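Local atomic coordinates of L-rhamnose mutarotase (Formosa agariphila, PDB entry 6HHN), a protein that catalyses the anomeric interconversion of alpha- and beta-L-rhamnose during breakdown of the algal polysaccharide ulvan. Residues A28-E31 / R32-L36. Sequence-based numbering, arbitrary orientation.
Sequences AYKE and RHDQL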
loop_
_atom_site.group_PDB
_atom_site.type_symbol
_atom_site.label_atom_id
_atom_site.label_comp_id
_atom_site.label_asym_id
_atom_site.label_seq_id
_atom_site.Cartn_x
_atom_site.Cartn_y
_atom_site.Cartn_z
ATOM N N ALA A 28 -4.695 13.306 14.884
ATOM C CA ALA A 28 -3.552 13.171 15.777
ATOM C C ALA A 28 -2.427 12.399 15.100
ATOM O O ALA A 28 -1.248 12.770 15.206
ATOM C CB ALA A 28 -3.987 12.456 17.055
ATOM N N TYR A 29 -2.778 11.325 14.388
ATOM C CA TYR A 29 -1.778 10.525 13.692
ATOM C C TYR A 29 -1.031 11.373 12.679
ATOM O O TYR A 29 0.210 11.360 12.616
ATOM C CB TYR A 29 -2.479 9.333 13.020
ATOM C CG TYR A 29 -1.513 8.369 12.380
ATOM C CD1 TYR A 29 -0.940 7.352 13.110
ATOM C CD2 TYR A 29 -1.163 8.489 11.045
ATOM C CE1 TYR A 29 -0.033 6.497 12.545
ATOM C CE2 TYR A 29 -0.267 7.633 10.477
ATOM C CZ TYR A 29 0.283 6.627 11.221
ATOM O OH TYR A 29 1.180 5.753 10.643
ATOM N N LYS A 30 -1.776 12.133 11.875
ATOM C CA LYS A 30 -1.153 12.936 10.833
ATOM C C LYS A 30 -0.277 14.029 11.429
ATOM O O LYS A 30 0.848 14.261 10.960
ATOM C CB LYS A 30 -2.227 13.533 9.927
ATOM C CG LYS A 30 -1.654 14.382 8.807
ATOM C CD LYS A 30 -2.535 14.340 7.562
ATOM C CE LYS A 30 -2.013 15.266 6.469
ATOM N NZ LYS A 30 -0.858 16.112 6.911
ATOM N N GLU A 31 -0.764 14.715 12.464
ATOM C CA GLU A 31 0.023 15.788 13.066
ATOM C C GLU A 31 1.314 15.253 13.682
ATOM O O GLU A 31 2.383 15.862 13.532
ATOM C CB GLU A 31 -0.812 16.514 14.120
ATOM C CG GLU A 31 -2.025 17.207 13.530
ATOM C CD GLU A 31 -2.968 17.747 14.584
ATOM O OE1 GLU A 31 -2.698 17.542 15.787
ATOM O OE2 GLU A 31 -3.981 18.376 14.202
ATOM N N ARG A 32 1.239 14.114 14.380
ATOM C CA ARG A 32 2.450 13.552 14.976
ATOM C C ARG A 32 3.441 13.127 13.899
ATOM O O ARG A 32 4.661 13.263 14.085
ATOM C CB ARG A 32 2.091 12.391 15.903
ATOM C CG ARG A 32 1.328 12.804 17.150
ATOM C CD ARG A 32 1.053 11.640 18.107
ATOM N NE ARG A 32 -0.048 11.945 19.037
ATOM C CZ ARG A 32 -0.509 11.111 19.973
ATOM N NH1 ARG A 32 0.041 9.916 20.137
ATOM N NH2 ARG A 32 -1.530 11.472 20.748
ATOM N N HIS A 33 2.945 12.619 12.763
ATOM C CA HIS A 33 3.854 12.213 11.698
ATOM C C HIS A 33 4.426 13.402 10.944
ATOM O O HIS A 33 5.563 13.326 10.457
ATOM C CB HIS A 33 3.171 11.195 10.771
ATOM C CG HIS A 33 3.086 9.847 11.397
ATOM N ND1 HIS A 33 3.973 8.827 11.111
ATOM C CD2 HIS A 33 2.290 9.392 12.392
ATOM C CE1 HIS A 33 3.705 7.788 11.885
ATOM N NE2 HIS A 33 2.689 8.106 12.670
ATOM N N ASP A 34 3.679 14.504 10.856
ATOM C CA ASP A 34 4.237 15.734 10.311
ATOM C C ASP A 34 5.412 16.215 11.160
ATOM O O ASP A 34 6.292 16.927 10.660
ATOM C CB ASP A 34 3.170 16.837 10.270
ATOM C CG ASP A 34 2.119 16.625 9.179
ATOM O OD1 ASP A 34 2.294 15.755 8.294
ATOM O OD2 ASP A 34 1.106 17.352 9.214
ATOM N N GLN A 35 5.427 15.843 12.443
ATOM C CA GLN A 35 6.482 16.211 13.385
ATOM C C GLN A 35 7.348 15.014 13.773
ATOM O O GLN A 35 7.921 14.978 14.874
ATOM C CB GLN A 35 5.879 16.840 14.641
ATOM C CG GLN A 35 4.982 18.033 14.382
ATOM C CD GLN A 35 5.690 19.138 13.628
ATOM O OE1 GLN A 35 6.841 19.471 13.925
ATOM N NE2 GLN A 35 5.008 19.710 12.640
ATOM N N LEU A 36 7.459 14.031 12.879
ATOM C CA LEU A 36 8.260 12.844 13.152
ATOM C C LEU A 36 9.659 13.253 13.566
ATOM O O LEU A 36 10.273 14.124 12.948
ATOM C CB LEU A 36 8.349 11.979 11.895
ATOM C CG LEU A 36 9.141 10.671 12.027
ATOM C CD1 LEU A 36 8.346 9.682 12.849
ATOM C CD2 LEU A 36 9.492 10.086 10.685
#
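Tyr29 and His33, one helical turn apart, lay their rings together in an offset stack, with centroids 4.0 Å apart and planes inclined by 30°. From CB, 3.5 Å from Tyr29 O, the His33 side chain sets CG opposite its own carbonyl carbon (chi1 -75°), which carries the ring back along the helix to the phenol. CG lies 4.1 Å from Tyr29 CE2; CD2 passes over the phenol face, 3.6 Å from Tyr29 CZ. NE2 comes closest to that face, 3.2 Å from Tyr29 CE1, while CE1 of His33 reaches Tyr29 OH at 3.5 Å and ND1 lies farther off, on the side towards that hydroxyl. Met91 packs against both side chains, as does Val111 of the second subunit; Trp87 and Phe112 of the second subunit meet the imidazole edge-to-face. With an alanine at Tyr29 the phenol face is gone, and the imidazole is likely to turn more freely. Elsewhere on the helix, Lys30 bends its chain at chi2 and chi4 to bring NZ within 3.3 Å of OD2 of the exposed Asp34, a salt bridge with weak hydrogen bonds. Arg32 N donates to Ala28 O (2.9 Å), while its guanidinium is paired with Asp93. Such i to i+4 pairing is regular alpha-helical geometry; here, in a dimeric alpha-beta barrel family protein, it places His33, the probable proton donor, beside Tyr29, a likely substrate-binding residue, in what is probably the rhamnose site.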